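Local coordinates for protein tapirin (Caldicellulosiruptor kristjanssonii, PDB 6N2B) that probably attaches cells of this extreme thermophile to plant biomass by binding cellulose through its beta-helical C-terminal domain, at residues I228-K241 with L248-N262. Sequence-based numbering, arbitrary orientation.
Sequences IYSGERIQTQGEFK and LICKGPEVIVNGGGN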
loop_
_atom_site.group_PDB
_atom_site.type_symbol
_atom_site.label_atom_id
_atom_site.label_comp_id
_atom_site.label_asym_id
_atom_site.label_seq_id
_atom_site.Cartn_x
_atom_site.Cartn_y
_atom_site.Cartn_z
ATOM N N ILE A 228 -3.554 -2.621 -3.441
ATOM C CA ILE A 228 -2.164 -2.427 -3.804
ATOM C C ILE A 228 -1.450 -3.731 -3.511
ATOM O O ILE A 228 -1.621 -4.302 -2.427
ATOM C CB ILE A 228 -1.530 -1.275 -3.003
ATOM C CG1 ILE A 228 -2.138 0.062 -3.421
ATOM C CG2 ILE A 228 -0.032 -1.261 -3.141
ATOM C CD1 ILE A 228 -2.342 0.997 -2.260
ATOM N N TYR A 229 -0.676 -4.214 -4.479
ATOM C CA TYR A 229 0.133 -5.411 -4.322
ATOM C C TYR A 229 1.524 -5.134 -4.855
ATOM O O TYR A 229 1.676 -4.495 -5.900
ATOM C CB TYR A 229 -0.448 -6.622 -5.086
ATOM C CG TYR A 229 0.539 -7.776 -5.158
ATOM C CD1 TYR A 229 0.755 -8.589 -4.050
ATOM C CD2 TYR A 229 1.279 -8.032 -6.314
ATOM C CE1 TYR A 229 1.654 -9.626 -4.085
ATOM C CE2 TYR A 229 2.190 -9.064 -6.360
ATOM C CZ TYR A 229 2.370 -9.863 -5.238
ATOM O OH TYR A 229 3.266 -10.912 -5.247
ATOM N N SER A 230 2.525 -5.660 -4.166
ATOM C CA SER A 230 3.875 -5.730 -4.706
ATOM C C SER A 230 4.524 -7.053 -4.343
ATOM O O SER A 230 4.409 -7.525 -3.209
ATOM C CB SER A 230 4.761 -4.605 -4.187
ATOM O OG SER A 230 6.092 -5.064 -4.073
ATOM N N GLY A 231 5.233 -7.630 -5.314
ATOM C CA GLY A 231 6.003 -8.839 -5.070
ATOM C C GLY A 231 7.345 -8.618 -4.402
ATOM O O GLY A 231 7.861 -9.543 -3.772
ATOM N N GLU A 232 7.922 -7.420 -4.525
ATOM C CA GLU A 232 9.178 -7.075 -3.867
ATOM C C GLU A 232 9.013 -5.854 -2.965
ATOM O O GLU A 232 8.091 -5.812 -2.151
ATOM C CB GLU A 232 10.276 -6.823 -4.897
ATOM C CG GLU A 232 10.563 -8.013 -5.812
ATOM C CD GLU A 232 11.192 -9.188 -5.086
ATOM O OE1 GLU A 232 12.008 -8.970 -4.155
ATOM O OE2 GLU A 232 10.870 -10.335 -5.462
ATOM N N ARG A 233 9.890 -4.857 -3.096
ATOM C CA ARG A 233 9.893 -3.704 -2.200
ATOM C C ARG A 233 8.866 -2.646 -2.608
ATOM O O ARG A 233 8.627 -2.413 -3.801
ATOM C CB ARG A 233 11.276 -3.058 -2.184
ATOM C CG ARG A 233 12.348 -3.840 -1.450
ATOM C CD ARG A 233 13.729 -3.158 -1.565
ATOM N NE ARG A 233 13.733 -1.727 -1.211
ATOM C CZ ARG A 233 13.661 -0.721 -2.094
ATOM N NH1 ARG A 233 13.685 0.541 -1.667
ATOM N NH2 ARG A 233 13.562 -0.964 -3.406
ATOM N N ILE A 234 8.265 -1.997 -1.608
ATOM C CA ILE A 234 7.532 -0.744 -1.793
ATOM C C ILE A 234 8.303 0.346 -1.067
ATOM O O ILE A 234 8.639 0.199 0.116
ATOM C CB ILE A 234 6.088 -0.814 -1.270
ATOM C CG1 ILE A 234 5.254 -1.787 -2.107
ATOM C CG2 ILE A 234 5.456 0.574 -1.256
ATOM C CD1 ILE A 234 3.869 -2.050 -1.547
ATOM N N GLN A 235 8.602 1.427 -1.776
ATOM C CA GLN A 235 9.293 2.564 -1.194
ATOM C C GLN A 235 8.681 3.833 -1.760
ATOM O O GLN A 235 8.734 4.069 -2.974
ATOM C CB GLN A 235 10.792 2.503 -1.478
ATOM C CG GLN A 235 11.519 3.807 -1.206
ATOM C CD GLN A 235 13.026 3.686 -1.417
ATOM O OE1 GLN A 235 13.795 3.638 -0.451
ATOM N NE2 GLN A 235 13.454 3.638 -2.682
ATOM N N THR A 236 8.112 4.642 -0.877
ATOM C CA THR A 236 7.437 5.878 -1.229
ATOM C C THR A 236 8.277 7.058 -0.765
ATOM O O THR A 236 8.785 7.058 0.361
ATOM C CB THR A 236 6.050 5.925 -0.586
ATOM O OG1 THR A 236 6.179 5.954 0.846
ATOM C CG2 THR A 236 5.241 4.700 -0.998
ATOM N N GLN A 237 8.418 8.064 -1.631
ATOM C CA GLN A 237 9.328 9.182 -1.399
ATOM C C GLN A 237 8.613 10.470 -0.985
ATOM O O GLN A 237 9.064 11.565 -1.319
ATOM C CB GLN A 237 10.185 9.426 -2.639
ATOM C CG GLN A 237 9.404 9.681 -3.916
ATOM C CD GLN A 237 10.309 9.965 -5.127
ATOM O OE1 GLN A 237 10.112 9.395 -6.208
ATOM N NE2 GLN A 237 11.292 10.860 -4.952
ATOM N N GLY A 238 7.520 10.363 -0.257
ATOM C CA GLY A 238 6.891 11.546 0.289
ATOM C C GLY A 238 5.535 11.798 -0.340
ATOM O O GLY A 238 5.287 11.466 -1.508
ATOM N N GLU A 239 4.635 12.383 0.457
ATOM C CA GLU A 239 3.281 12.736 0.025
ATOM C C GLU A 239 2.566 11.554 -0.615
ATOM O O GLU A 239 1.873 11.695 -1.628
ATOM C CB GLU A 239 3.293 13.925 -0.941
ATOM C CG GLU A 239 3.732 15.239 -0.340
ATOM C CD GLU A 239 2.795 15.759 0.728
ATOM O OE1 GLU A 239 1.583 15.432 0.690
ATOM O OE2 GLU A 239 3.284 16.510 1.604
ATOM N N PHE A 240 2.746 10.371 -0.040
ATOM C CA PHE A 240 2.057 9.189 -0.533
ATOM C C PHE A 240 0.750 9.008 0.231
ATOM O O PHE A 240 0.744 9.019 1.461
ATOM C CB PHE A 240 2.936 7.949 -0.395
ATOM C CG PHE A 240 2.236 6.686 -0.782
ATOM C CD1 PHE A 240 2.168 6.300 -2.110
ATOM C CD2 PHE A 240 1.620 5.900 0.171
ATOM C CE1 PHE A 240 1.509 5.137 -2.476
ATOM C CE2 PHE A 240 0.964 4.747 -0.184
ATOM C CZ PHE A 240 0.905 4.362 -1.508
ATOM N N LYS A 241 -0.356 8.851 -0.495
ATOM C CA LYS A 241 -1.670 8.736 0.129
ATOM C C LYS A 241 -2.452 7.572 -0.465
ATOM O O LYS A 241 -2.547 7.428 -1.688
ATOM C CB LYS A 241 -2.470 10.026 -0.012
ATOM C CG LYS A 241 -1.997 11.104 0.918
ATOM C CD LYS A 241 -2.458 12.467 0.447
ATOM C CE LYS A 241 -2.627 13.433 1.595
ATOM N NZ LYS A 241 -1.349 13.619 2.335
ATOM N N LEU A 248 -3.470 -3.749 1.112
ATOM C CA LEU A 248 -2.101 -3.470 0.684
ATOM C C LEU A 248 -1.300 -4.708 1.044
ATOM O O LEU A 248 -0.967 -4.897 2.212
ATOM C CB LEU A 248 -1.531 -2.235 1.364
ATOM C CG LEU A 248 -0.184 -1.676 0.878
ATOM C CD1 LEU A 248 0.011 -0.298 1.427
ATOM C CD2 LEU A 248 1.020 -2.524 1.270
ATOM N N ILE A 249 -0.983 -5.541 0.061
ATOM C CA ILE A 249 -0.219 -6.767 0.289
ATOM C C ILE A 249 1.187 -6.596 -0.273
ATOM O O ILE A 249 1.361 -6.334 -1.468
ATOM C CB ILE A 249 -0.895 -7.987 -0.347
ATOM C CG1 ILE A 249 -2.240 -8.262 0.328
ATOM C CG2 ILE A 249 0.058 -9.175 -0.295
ATOM C CD1 ILE A 249 -3.087 -9.262 -0.394
ATOM N N CYS A 250 2.191 -6.768 0.572
ATOM C CA CYS A 250 3.572 -6.724 0.114
ATOM C C CYS A 250 4.237 -8.044 0.450
ATOM O O CYS A 250 4.363 -8.396 1.628
ATOM C CB CYS A 250 4.355 -5.580 0.747
ATOM S SG CYS A 250 6.110 -5.710 0.298
ATOM N N LYS A 251 4.668 -8.772 -0.575
ATOM C CA LYS A 251 5.281 -10.067 -0.342
ATOM C C LYS A 251 6.802 -10.028 -0.457
ATOM O O LYS A 251 7.446 -11.077 -0.368
ATOM C CB LYS A 251 4.658 -11.100 -1.274
ATOM C CG LYS A 251 3.205 -11.375 -0.881
ATOM C CD LYS A 251 2.740 -12.779 -1.237
ATOM C CE LYS A 251 3.165 -13.843 -0.227
ATOM N NZ LYS A 251 2.407 -15.124 -0.436
ATOM N N GLY A 252 7.389 -8.831 -0.594
ATOM C CA GLY A 252 8.824 -8.645 -0.557
ATOM C C GLY A 252 9.367 -8.220 0.805
ATOM O O GLY A 252 8.658 -8.213 1.819
ATOM N N PRO A 253 10.658 -7.864 0.844
ATOM C CA PRO A 253 11.343 -7.700 2.142
ATOM C C PRO A 253 11.111 -6.383 2.894
ATOM O O PRO A 253 11.356 -6.355 4.109
ATOM C CB PRO A 253 12.832 -7.847 1.771
ATOM C CG PRO A 253 12.913 -7.573 0.319
ATOM C CD PRO A 253 11.609 -8.028 -0.269
ATOM N N GLU A 254 10.703 -5.291 2.248
ATOM C CA GLU A 254 10.503 -4.027 2.953
ATOM C C GLU A 254 9.287 -3.319 2.392
ATOM O O GLU A 254 8.925 -3.511 1.229
ATOM C CB GLU A 254 11.689 -3.033 2.847
ATOM C CG GLU A 254 13.105 -3.607 2.701
ATOM C CD GLU A 254 14.172 -2.519 2.458
ATOM O OE1 GLU A 254 14.660 -2.384 1.307
ATOM O OE2 GLU A 254 14.509 -1.793 3.422
ATOM N N VAL A 255 8.665 -2.499 3.240
ATOM C CA VAL A 255 7.799 -1.407 2.822
ATOM C C VAL A 255 8.320 -0.187 3.542
ATOM O O VAL A 255 8.200 -0.091 4.763
ATOM C CB VAL A 255 6.320 -1.635 3.151
ATOM C CG1 VAL A 255 5.505 -0.410 2.720
ATOM C CG2 VAL A 255 5.800 -2.874 2.457
ATOM N N ILE A 256 8.917 0.733 2.805
ATOM C CA ILE A 256 9.563 1.896 3.392
ATOM C C ILE A 256 8.766 3.117 2.980
ATOM O O ILE A 256 8.729 3.474 1.798
ATOM C CB ILE A 256 11.023 2.024 2.948
ATOM C CG1 ILE A 256 11.757 0.671 3.078
ATOM C CG2 ILE A 256 11.693 3.155 3.706
ATOM C CD1 ILE A 256 12.014 0.185 4.508
ATOM N N VAL A 257 8.139 3.767 3.949
ATOM C CA VAL A 257 7.414 5.012 3.720
ATOM C C VAL A 257 8.300 6.152 4.216
ATOM O O VAL A 257 8.548 6.272 5.419
ATOM C CB VAL A 257 6.052 4.999 4.422
ATOM C CG1 VAL A 257 5.375 6.362 4.307
ATOM C CG2 VAL A 257 5.174 3.890 3.844
ATOM N N ASN A 258 8.786 6.987 3.295
ATOM C CA ASN A 258 9.697 8.080 3.612
ATOM C C ASN A 258 8.978 9.423 3.562
ATOM O O ASN A 258 7.893 9.551 2.986
ATOM C CB ASN A 258 10.884 8.108 2.646
ATOM C CG ASN A 258 11.867 6.972 2.888
ATOM O OD1 ASN A 258 12.078 6.536 4.020
ATOM N ND2 ASN A 258 12.476 6.488 1.813
ATOM N N GLY A 259 9.612 10.433 4.175
ATOM C CA GLY A 259 9.102 11.795 4.164
ATOM C C GLY A 259 7.839 11.967 4.995
ATOM O O GLY A 259 7.433 11.091 5.761
ATOM N N GLY A 260 7.207 13.132 4.815
ATOM C CA GLY A 260 5.987 13.477 5.508
ATOM C C GLY A 260 4.772 13.576 4.594
ATOM O O GLY A 260 4.818 13.319 3.397
ATOM N N GLY A 261 3.656 13.975 5.199
ATOM C CA GLY A 261 2.431 14.135 4.445
ATOM C C GLY A 261 1.839 12.853 3.920
ATOM O O GLY A 261 0.965 12.895 3.045
ATOM N N ASN A 262 2.293 11.711 4.420
ATOM C CA ASN A 262 1.712 10.441 4.033
ATOM C C ASN A 262 0.487 10.139 4.867
ATOM O O ASN A 262 0.467 10.370 6.078
ATOM C CB ASN A 262 2.731 9.330 4.191
ATOM C CG ASN A 262 4.003 9.661 3.526
ATOM O OD1 ASN A 262 4.053 9.819 2.301
ATOM N ND2 ASN A 262 5.052 9.814 4.318
HETATM O O HOH W 1 6.226 8.389 1.367
#
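I234 lies alongside V255, its CB 4.1 Å from CG1 of the valine, where two successive coils of the beta-helix stack in parallel inside the core. I234 CG1 stands anti to the carbonyl carbon (chi1 -67°), carrying CD1 across to L248 CD2 at 4.0 Å; strand 234-236 thus packs against the strand of the other wall as well as its neighbour 254-257. Backbone hydrogen bonds join 228-230 to 248-250 and 234-236 to 254-257, such as I256 N to I234 O (2.8 Å). Beyond them, N262 reaches across to the preceding coil with OD1, which accepts F240 N in the carbonyl plane at 2.7 Å, while ND2 turns back to N258 O and also meets N287 OD1. A water binds T236 OG1, G238 N, N258 O and N262 OD1, bridging the two coils. The solvent side, at the turn before these strands, is looser. There R233 and E254 run side by side, NE meeting OE1 at 2.8 Å from above the carboxylate plane, the planes 46° apart and the bond bent to 132°. A leucine in place of R233 would probably leave E254 OE1 without its charged mate, K275 being a weak, distant partner of OE2. Aliphatic packing and backbone and asparagine hydrogen bonds therefore probably hold the coils together, with the ion pair as a peripheral clasp.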